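Local structure of 2-dehydro-3-deoxy-D-arabinonate dehydratase (Sulfolobus solfataricus, 2Q1D) at residues E75-G80 with P113-K118; P144-V149 with L252-A257; Y159-D164 with G280-P285. The protein catalyses the magnesium-dependent dehydration of 2-dehydro-3-deoxy-D-arabinonate to 2,5-dioxopentanoate, a step in the pentose oxidation pathway that leads to 2-oxoglutarate. One frame throughout, in Å; residues are numbered along the deposited sequence.

Interaction 1 of 3, residues E75-G80 with P113-K118; sequences EVWGSG and PEIFFK. With DO4 (2,5-dioxopentanoic acid), chain C.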
loop_
_atom_site.group_PDB
_atom_site.type_symbol
_atom_site.label_atom_id
_atom_site.label_comp_id
_atom_site.label_asym_id
_atom_site.label_seq_id
_atom_site.Cartn_x
_atom_site.Cartn_y
_atom_site.Cartn_z
ATOM N N GLU A 75 -11.873 2.676 17.924
ATOM C CA GLU A 75 -13.051 3.247 18.592
ATOM C C GLU A 75 -12.854 3.284 20.104
ATOM O O GLU A 75 -12.342 2.329 20.702
ATOM C CB GLU A 75 -14.310 2.431 18.288
ATOM C CG GLU A 75 -14.713 2.436 16.821
ATOM C CD GLU A 75 -15.933 1.581 16.501
ATOM O OE1 GLU A 75 -16.662 1.140 17.436
ATOM O OE2 GLU A 75 -16.154 1.368 15.289
ATOM N N VAL A 76 -13.274 4.394 20.715
ATOM C CA VAL A 76 -13.314 4.518 22.180
ATOM C C VAL A 76 -14.766 4.695 22.629
ATOM O O VAL A 76 -15.486 5.529 22.084
ATOM C CB VAL A 76 -12.412 5.677 22.717
ATOM C CG1 VAL A 76 -12.260 5.573 24.221
ATOM C CG2 VAL A 76 -11.039 5.630 22.088
ATOM N N TRP A 77 -15.177 3.889 23.608
ATOM C CA TRP A 77 -16.534 3.909 24.157
ATOM C C TRP A 77 -16.442 4.089 25.662
ATOM O O TRP A 77 -15.507 3.574 26.309
ATOM C CB TRP A 77 -17.271 2.585 23.880
ATOM C CG TRP A 77 -17.682 2.394 22.449
ATOM C CD1 TRP A 77 -16.892 1.977 21.418
ATOM C CD2 TRP A 77 -18.982 2.609 21.896
ATOM N NE1 TRP A 77 -17.616 1.926 20.254
ATOM C CE2 TRP A 77 -18.905 2.310 20.520
ATOM C CE3 TRP A 77 -20.204 3.030 22.426
ATOM C CZ2 TRP A 77 -19.996 2.423 19.672
ATOM C CZ3 TRP A 77 -21.287 3.137 21.583
ATOM C CH2 TRP A 77 -21.175 2.836 20.222
ATOM N N GLY A 78 -17.443 4.767 26.220
ATOM C CA GLY A 78 -17.508 4.983 27.656
ATOM C C GLY A 78 -18.696 4.365 28.362
ATOM O O GLY A 78 -19.783 4.219 27.790
ATOM N N SER A 79 -18.472 4.014 29.623
ATOM C CA SER A 79 -19.529 3.590 30.528
ATOM C C SER A 79 -19.827 4.694 31.553
ATOM O O SER A 79 -18.927 5.447 31.965
ATOM C CB SER A 79 -19.108 2.318 31.256
ATOM O OG SER A 79 -20.154 1.365 31.259
ATOM N N GLY A 80 -21.092 4.779 31.964
ATOM C CA GLY A 80 -21.539 5.785 32.931
ATOM C C GLY A 80 -22.168 5.227 34.198
ATOM O O GLY A 80 -22.901 4.229 34.158
ATOM N N PRO A 113 -27.051 -0.811 31.707
ATOM C CA PRO A 113 -26.064 0.229 32.041
ATOM C C PRO A 113 -26.001 1.313 30.972
ATOM O O PRO A 113 -26.468 1.091 29.851
ATOM C CB PRO A 113 -24.744 -0.538 32.070
ATOM C CG PRO A 113 -24.951 -1.659 31.116
ATOM C CD PRO A 113 -26.398 -2.058 31.269
ATOM N N GLU A 114 -25.450 2.477 31.319
ATOM C CA GLU A 114 -25.173 3.515 30.327
ATOM C C GLU A 114 -23.916 3.165 29.531
ATOM O O GLU A 114 -22.897 2.728 30.101
ATOM C CB GLU A 114 -24.999 4.888 30.979
ATOM C CG GLU A 114 -24.834 6.038 29.960
ATOM C CD GLU A 114 -24.446 7.376 30.587
ATOM O OE1 GLU A 114 -24.249 7.438 31.823
ATOM O OE2 GLU A 114 -24.342 8.375 29.829
ATOM N N ILE A 115 -24.013 3.350 28.213
ATOM C CA ILE A 115 -22.896 3.172 27.299
ATOM C C ILE A 115 -22.951 4.321 26.298
ATOM O O ILE A 115 -24.020 4.605 25.729
ATOM C CB ILE A 115 -22.985 1.819 26.553
ATOM C CG1 ILE A 115 -22.857 0.639 27.520
ATOM C CG2 ILE A 115 -21.921 1.717 25.463
ATOM C CD1 ILE A 115 -21.445 0.286 27.903
ATOM N N PHE A 116 -21.819 5.001 26.092
ATOM C CA PHE A 116 -21.768 6.090 25.113
ATOM C C PHE A 116 -20.527 6.007 24.240
ATOM O O PHE A 116 -19.501 5.440 24.640
ATOM C CB PHE A 116 -21.865 7.475 25.794
ATOM C CG PHE A 116 -20.719 7.773 26.737
ATOM C CD1 PHE A 116 -19.584 8.428 26.284
ATOM C CD2 PHE A 116 -20.774 7.367 28.079
ATOM C CE1 PHE A 116 -18.525 8.680 27.162
ATOM C CE2 PHE A 116 -19.728 7.609 28.957
ATOM C CZ PHE A 116 -18.601 8.267 28.505
ATOM N N PHE A 117 -20.621 6.579 23.046
ATOM C CA PHE A 117 -19.459 6.706 22.189
ATOM C C PHE A 117 -18.575 7.838 22.730
ATOM O O PHE A 117 -19.060 8.967 22.921
ATOM C CB PHE A 117 -19.879 6.993 20.750
ATOM C CG PHE A 117 -18.759 6.907 19.769
ATOM C CD1 PHE A 117 -18.201 8.067 19.222
ATOM C CD2 PHE A 117 -18.244 5.681 19.394
ATOM C CE1 PHE A 117 -17.139 8.006 18.292
ATOM C CE2 PHE A 117 -17.192 5.603 18.477
ATOM C CZ PHE A 117 -16.638 6.777 17.922
ATOM N N LYS A 118 -17.294 7.534 22.967
ATOM C CA LYS A 118 -16.340 8.518 23.495
ATOM C C LYS A 118 -15.473 9.229 22.446
ATOM O O LYS A 118 -15.500 10.466 22.372
ATOM C CB LYS A 118 -15.459 7.915 24.602
ATOM C CG LYS A 118 -14.446 8.900 25.217
ATOM C CD LYS A 118 -15.072 10.236 25.663
ATOM C CE LYS A 118 -13.995 11.208 26.130
ATOM N NZ LYS A 118 -14.489 12.600 26.400
HETATM O O3 DO4 C . -23.026 11.607 32.197
HETATM C C5 DO4 C . -22.813 10.446 31.894
HETATM C C4 DO4 C . -21.388 9.953 31.821
HETATM C C3 DO4 C . -21.009 9.297 33.144
HETATM C C2 DO4 C . -19.533 8.990 33.117
HETATM O O5 DO4 C . -18.857 9.301 32.145
HETATM C C1 DO4 C . -18.878 8.322 34.239
HETATM O O1 DO4 C . -19.548 7.980 35.244
HETATM O O2 DO4 C . -17.644 8.106 34.143
#

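Interaction 2 of 3, residues P144-V149 with L252-A257; sequences PELAVV and LTTGTA. With MG (magnesium ion), chain B; DO4 (2,5-dioxopentanoic acid), chain C.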
loop_
_atom_site.group_PDB
_atom_site.type_symbol
_atom_site.label_atom_id
_atom_site.label_comp_id
_atom_site.label_asym_id
_atom_site.label_seq_id
_atom_site.Cartn_x
_atom_site.Cartn_y
_atom_site.Cartn_z
ATOM N N PRO A 144 -11.013 10.348 35.760
ATOM C CA PRO A 144 -10.030 9.262 35.867
ATOM C C PRO A 144 -10.708 7.905 35.916
ATOM O O PRO A 144 -11.538 7.662 36.804
ATOM C CB PRO A 144 -9.367 9.531 37.214
ATOM C CG PRO A 144 -10.431 10.236 38.011
ATOM C CD PRO A 144 -11.129 11.112 37.014
ATOM N N GLU A 145 -10.365 7.017 34.987
ATOM C CA GLU A 145 -11.082 5.752 34.864
ATOM C C GLU A 145 -10.171 4.620 34.477
ATOM O O GLU A 145 -9.192 4.832 33.772
ATOM C CB GLU A 145 -12.171 5.892 33.808
ATOM C CG GLU A 145 -13.025 7.133 33.988
ATOM C CD GLU A 145 -14.222 7.179 33.069
ATOM O OE1 GLU A 145 -14.924 8.223 33.078
ATOM O OE2 GLU A 145 -14.471 6.178 32.349
ATOM N N LEU A 146 -10.496 3.417 34.944
ATOM C CA LEU A 146 -9.890 2.184 34.426
ATOM C C LEU A 146 -10.463 1.906 33.040
ATOM O O LEU A 146 -11.685 1.985 32.827
ATOM C CB LEU A 146 -10.191 0.992 35.339
ATOM C CG LEU A 146 -9.591 -0.359 34.946
ATOM C CD1 LEU A 146 -8.078 -0.320 35.011
ATOM C CD2 LEU A 146 -10.118 -1.473 35.825
ATOM N N ALA A 147 -9.592 1.590 32.093
ATOM C CA ALA A 147 -10.038 1.308 30.739
ATOM C C ALA A 147 -9.549 -0.061 30.281
ATOM O O ALA A 147 -8.472 -0.523 30.692
ATOM C CB ALA A 147 -9.562 2.384 29.810
ATOM N N VAL A 148 -10.339 -0.716 29.435
ATOM C CA VAL A 148 -9.941 -2.030 28.907
ATOM C C VAL A 148 -9.797 -2.010 27.385
ATOM O O VAL A 148 -10.600 -1.372 26.669
ATOM C CB VAL A 148 -10.911 -3.168 29.340
ATOM C CG1 VAL A 148 -10.787 -3.445 30.841
ATOM C CG2 VAL A 148 -12.360 -2.846 28.926
ATOM N N VAL A 149 -8.761 -2.697 26.906
ATOM C CA VAL A 149 -8.576 -2.905 25.479
ATOM C C VAL A 149 -9.235 -4.233 25.101
ATOM O O VAL A 149 -8.998 -5.271 25.735
ATOM C CB VAL A 149 -7.086 -2.872 25.064
ATOM C CG1 VAL A 149 -6.950 -2.969 23.558
ATOM C CG2 VAL A 149 -6.424 -1.584 25.548
ATOM N N LEU A 252 -12.782 0.413 25.919
ATOM C CA LEU A 252 -13.921 0.716 26.779
ATOM C C LEU A 252 -13.447 1.321 28.089
ATOM O O LEU A 252 -12.682 0.693 28.834
ATOM C CB LEU A 252 -14.734 -0.543 27.093
ATOM C CG LEU A 252 -15.932 -0.303 28.021
ATOM C CD1 LEU A 252 -16.971 0.580 27.347
ATOM C CD2 LEU A 252 -16.569 -1.600 28.461
ATOM N N THR A 253 -13.910 2.532 28.376
ATOM C CA THR A 253 -13.564 3.180 29.636
ATOM C C THR A 253 -14.710 3.002 30.636
ATOM O O THR A 253 -15.858 3.394 30.381
ATOM C CB THR A 253 -13.092 4.669 29.463
ATOM O OG1 THR A 253 -12.793 5.234 30.744
ATOM C CG2 THR A 253 -14.127 5.525 28.791
ATOM N N THR A 254 -14.386 2.402 31.774
ATOM C CA THR A 254 -15.404 1.846 32.660
ATOM C C THR A 254 -16.131 2.804 33.622
ATOM O O THR A 254 -16.811 2.334 34.533
ATOM C CB THR A 254 -14.830 0.673 33.470
ATOM O OG1 THR A 254 -13.770 1.151 34.305
ATOM C CG2 THR A 254 -14.295 -0.403 32.537
ATOM N N GLY A 255 -16.016 4.123 33.424
ATOM C CA GLY A 255 -16.676 5.098 34.311
ATOM C C GLY A 255 -15.828 5.552 35.509
ATOM O O GLY A 255 -14.980 4.800 36.006
ATOM N N THR A 256 -16.063 6.783 35.977
ATOM C CA THR A 256 -15.250 7.379 37.040
ATOM C C THR A 256 -15.955 7.415 38.383
ATOM O O THR A 256 -17.186 7.468 38.438
ATOM C CB THR A 256 -14.830 8.826 36.702
ATOM O OG1 THR A 256 -13.777 9.227 37.578
ATOM C CG2 THR A 256 -15.988 9.792 36.876
ATOM N N ALA A 257 -15.158 7.410 39.452
ATOM C CA ALA A 257 -15.646 7.592 40.826
ATOM C C ALA A 257 -15.096 8.853 41.538
ATOM O O ALA A 257 -15.358 9.047 42.720
ATOM C CB ALA A 257 -15.344 6.353 41.659
HETATM MG MG MG B . -16.786 8.927 32.259
HETATM O O3 DO4 C . -23.026 11.607 32.197
HETATM C C5 DO4 C . -22.813 10.446 31.894
HETATM C C4 DO4 C . -21.388 9.953 31.821
HETATM C C3 DO4 C . -21.009 9.297 33.144
HETATM C C2 DO4 C . -19.533 8.990 33.117
HETATM O O5 DO4 C . -18.857 9.301 32.145
HETATM C C1 DO4 C . -18.878 8.322 34.239
HETATM O O1 DO4 C . -19.548 7.980 35.244
HETATM O O2 DO4 C . -17.644 8.106 34.143
HETATM O O HOH W 1 -13.101 3.153 36.079
HETATM O O HOH W 2 -16.639 7.120 31.315
#

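Interaction 3 of 3, residues Y159-D164 with G280-P285; sequences YTIMDD and GTLITP. With MG (magnesium ion), chain B.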
loop_
_atom_site.group_PDB
_atom_site.type_symbol
_atom_site.label_atom_id
_atom_site.label_comp_id
_atom_site.label_asym_id
_atom_site.label_seq_id
_atom_site.Cartn_x
_atom_site.Cartn_y
_atom_site.Cartn_z
ATOM N N TYR A 159 -5.271 -3.606 30.049
ATOM C CA TYR A 159 -5.787 -2.470 30.819
ATOM C C TYR A 159 -4.928 -1.222 30.656
ATOM O O TYR A 159 -3.748 -1.312 30.339
ATOM C CB TYR A 159 -5.869 -2.815 32.305
ATOM C CG TYR A 159 -6.717 -4.018 32.659
ATOM C CD1 TYR A 159 -8.032 -3.863 33.117
ATOM C CD2 TYR A 159 -6.201 -5.317 32.571
ATOM C CE1 TYR A 159 -8.817 -4.981 33.463
ATOM C CE2 TYR A 159 -6.975 -6.426 32.910
ATOM C CZ TYR A 159 -8.277 -6.246 33.349
ATOM O OH TYR A 159 -9.031 -7.343 33.680
ATOM N N THR A 160 -5.531 -0.062 30.887
ATOM C CA THR A 160 -4.820 1.204 30.853
ATOM C C THR A 160 -5.604 2.271 31.595
ATOM O O THR A 160 -6.772 2.077 31.932
ATOM C CB THR A 160 -4.564 1.686 29.406
ATOM O OG1 THR A 160 -3.564 2.718 29.407
ATOM C CG2 THR A 160 -5.858 2.226 28.744
ATOM N N ILE A 161 -4.950 3.402 31.833
ATOM C CA ILE A 161 -5.558 4.567 32.442
ATOM C C ILE A 161 -6.161 5.391 31.335
ATOM O O ILE A 161 -5.498 5.633 30.325
ATOM C CB ILE A 161 -4.483 5.440 33.110
ATOM C CG1 ILE A 161 -3.798 4.681 34.253
ATOM C CG2 ILE A 161 -5.075 6.778 33.579
ATOM C CD1 ILE A 161 -2.451 5.211 34.594
ATOM N N MET A 162 -7.402 5.839 31.518
ATOM C CA MET A 162 -7.993 6.801 30.598
ATOM C C MET A 162 -8.532 8.018 31.329
ATOM O O MET A 162 -9.016 7.913 32.456
ATOM C CB MET A 162 -9.104 6.174 29.766
ATOM C CG MET A 162 -9.770 7.166 28.831
ATOM S SD MET A 162 -10.492 6.405 27.378
ATOM C CE MET A 162 -9.047 5.845 26.480
ATOM N N ASP A 163 -8.439 9.168 30.668
ATOM C CA ASP A 163 -9.058 10.394 31.113
ATOM C C ASP A 163 -10.228 10.728 30.161
ATOM O O ASP A 163 -10.042 11.221 29.031
ATOM C CB ASP A 163 -7.987 11.496 31.176
ATOM C CG ASP A 163 -8.528 12.875 31.630
ATOM O OD1 ASP A 163 -9.712 13.004 32.044
ATOM O OD2 ASP A 163 -7.737 13.851 31.546
ATOM N N ASP A 164 -11.433 10.425 30.636
ATOM C CA ASP A 164 -12.676 10.796 29.987
ATOM C C ASP A 164 -12.974 12.281 30.249
ATOM O O ASP A 164 -13.842 12.634 31.035
ATOM C CB ASP A 164 -13.790 9.879 30.512
ATOM C CG ASP A 164 -15.183 10.242 29.988
ATOM O OD1 ASP A 164 -15.335 10.879 28.907
ATOM O OD2 ASP A 164 -16.153 9.865 30.687
ATOM N N GLY A 280 0.629 2.770 36.019
ATOM C CA GLY A 280 1.573 3.877 36.027
ATOM C C GLY A 280 0.877 5.190 36.304
ATOM O O GLY A 280 -0.168 5.222 36.958
ATOM N N THR A 281 1.451 6.279 35.804
ATOM C CA THR A 281 0.864 7.601 36.000
ATOM C C THR A 281 0.736 8.399 34.689
ATOM O O THR A 281 1.746 8.765 34.074
ATOM C CB THR A 281 1.637 8.387 37.090
ATOM O OG1 THR A 281 1.247 7.896 38.379
ATOM C CG2 THR A 281 1.341 9.874 37.026
ATOM N N LEU A 282 -0.505 8.648 34.267
ATOM C CA LEU A 282 -0.769 9.456 33.078
ATOM C C LEU A 282 -0.749 10.957 33.396
ATOM O O LEU A 282 -1.542 11.430 34.221
ATOM C CB LEU A 282 -2.115 9.063 32.442
ATOM C CG LEU A 282 -2.456 9.759 31.111
ATOM C CD1 LEU A 282 -1.555 9.293 29.982
ATOM C CD2 LEU A 282 -3.906 9.566 30.725
ATOM N N ILE A 283 0.131 11.704 32.720
ATOM C CA ILE A 283 0.250 13.170 32.916
ATOM C C ILE A 283 -0.064 13.969 31.626
ATOM O O ILE A 283 0.575 13.750 30.600
ATOM C CB ILE A 283 1.683 13.560 33.430
ATOM C CG1 ILE A 283 2.110 12.704 34.637
ATOM C CG2 ILE A 283 1.753 15.039 33.751
ATOM C CD1 ILE A 283 3.556 12.902 35.077
ATOM N N THR A 284 -1.017 14.898 31.673
ATOM C CA THR A 284 -1.331 15.714 30.481
ATOM C C THR A 284 -1.528 17.197 30.767
ATOM O O THR A 284 -2.406 17.552 31.541
ATOM C CB THR A 284 -2.638 15.254 29.761
ATOM O OG1 THR A 284 -3.749 15.317 30.668
ATOM C CG2 THR A 284 -2.503 13.854 29.215
ATOM N N PRO A 285 -0.738 18.069 30.123
ATOM C CA PRO A 285 -1.076 19.484 30.213
ATOM C C PRO A 285 -2.478 19.726 29.672
ATOM O O PRO A 285 -3.013 18.886 28.944
ATOM C CB PRO A 285 -0.027 20.176 29.329
ATOM C CG PRO A 285 0.601 19.110 28.535
ATOM C CD PRO A 285 0.477 17.842 29.327
HETATM MG MG MG B . -16.786 8.927 32.259
HETATM O O HOH W 3 -5.229 13.266 31.480
HETATM O O HOH W 2 -16.639 7.120 31.315
#

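Interaction 1 of 3, residues E75-G80 with P113-K118
The phenyl ring of Phe-116 lies flat over Gly-78, its partner in an antiparallel hydrogen-bonded pair, with Gly-78 CA 3.7 Å from the centroid of the Phe-116 ring. With CG set between backbone N and carbonyl carbon (chi1 62°), the ring folds across onto the opposing strand, where the glycine leaves room for it. Beneath it, Gly-78 N bonds Phe-116 O at 2.7 Å and Phe-116 N returns a bond to Gly-78 O; Lys-118 N adds another to Val-76 O. On the other side of the strands Phe-117 turns its edge onto the face of Trp-77 in a T-shaped stack, planes at 87°, with Phe-117 CD2 3.6 Å from Trp-77 CE2. Ile-115 CG2 packs against CE3 of the same indole. In the ring plane, Trp-77 NE1 donates to Glu-75 OE1 at 3.1 Å, while OE2 of that glutamate pairs with Arg-123 of the second subunit. Were this tryptophan an alanine, the Phe-117 edge would probably lose its aromatic face and Glu-75 OE1 this donor. Phe-117 also stacks on Phe-117 of the second subunit. Glu-114 and Phe-116, on the opposite face from Trp-77, both line the bound product, with Glu-114 OE2 3.3 Å from DO4 C5. Strands 76-80 and 114-118 thus form an antiparallel pair with one face lining the FAH-family active site.

Interaction 2 of 3, residues P144-V149 with L252-A257
Glu-145 divides its carboxylate between metal and protein: OE1 binds magnesium at 2.1 Å, and OE2 accepts from both Thr-253 OG1 and Gly-255 N. These donors come from opposite faces of the carboxylate plane, the amide of Gly-255 reaching OE2 at 2.8 Å, so the group is clasped from both sides. The extended glutamate chain carries it across, and Thr-253 OG1, anti to its own N (chi1 179°), is swung over to meet it. Glu-143 and Asp-164 supply the other protein ligands, while water 2 and O5 and O2 of the product DO4 complete the coordination. Thr-256 N bonds DO4 O2 at 2.8 Å. The hydroxyl Thr-256 OG1 donates to Pro-144 O at 2.8 Å from above the carbonyl plane.

Further along, Leu-146 O receives two bonds: Thr-254 N arrives nearly straight at 2.9 Å, and Thr-254 OG1 from a tilted direction at 2.7 Å. Water 1 links Leu-146 N, Thr-254 OG1 and Gly-255 O where the second segment bends away. The positive phi of Gly-255 (90°) suits a glycine at this turn. On the strand before this turn, Leu-252 pairs with Val-148 in an antiparallel hydrogen-bonded pair with reciprocal N-to-O bonds; their side chains lie alongside one another, Val-148 CG2 3.8 Å from Leu-252 CB. Helix 233-241 packs against Leu-252 and Thr-254.

Magnesium is chelated by the product's carboxylate oxygen O2 and keto oxygen O5, which is consistent with the metal polarising the 2-keto group during dehydration, while the grip on OE2 would hold Glu-145 in place as a ligand.

Interaction 3 of 3, residues Y159-D164 with G280-P285
Gly-280 meets the end of Ile-161, whose CD1 packs against the glycine backbone, nearest its carbonyl oxygen. The isoleucine gets there with CG1 anti to the carbonyl carbon (chi1 -63°), and the backbone angles of Gly-280 are ones that favour glycine. Thr-281 points away and bonds through its hydroxyl to Thr-275. Leu-282 turns back: its CB lies 3.9 Å from Ile-161 CG2, and the two side chains pass each other pointing opposite ways.

No hydrogen bond joins the strands directly. Their axes pass 7.9 Å apart at 28°, as in the face-to-face packing of two beta sheets, with strand 280-288 in one and strand 156-164 in the other; Ile-274 and Ile-276 of the neighbouring strand 271-276 extend the apolar layer around Ile-161.

Thr-284 faces the first strand again, but its hydroxyl meets Asp-163 through water 3, which donates to Asp-163 OD2 at 2.6 Å and lies 2.7 Å from Thr-284 OG1. The other oxygen of that aspartate, OD1, takes a weak bond from the backbone N of Glu-143, a magnesium ligand. On the next residue Asp-164 OD2 binds the same metal at 1.9 Å, and OD1 forms salt bridges with Lys-118 and Lys-182.

In the fold
From the N terminus, interaction 1 comes first: strand 114-119 returns to strand 76-80 and closes a loop of 32 residues that includes helix 103-109. It is complete before the other two begin. Strands 144-150 and 156-164, successive antiparallel neighbours, then open interactions 2 and 3, whose second segments follow in the same order, so these two contacts cross. When 252-257 closes interaction 2, strand 250-253 also runs parallel to 76-80, with Thr-253 probably hydrogen-bonded to Trp-77 and Ser-79. Interaction 3 brings in the separate sheet that holds strand 280-288. Magnesium joins interactions 2 and 3 through Glu-145 and Asp-164, and the product joins interactions 1 and 2.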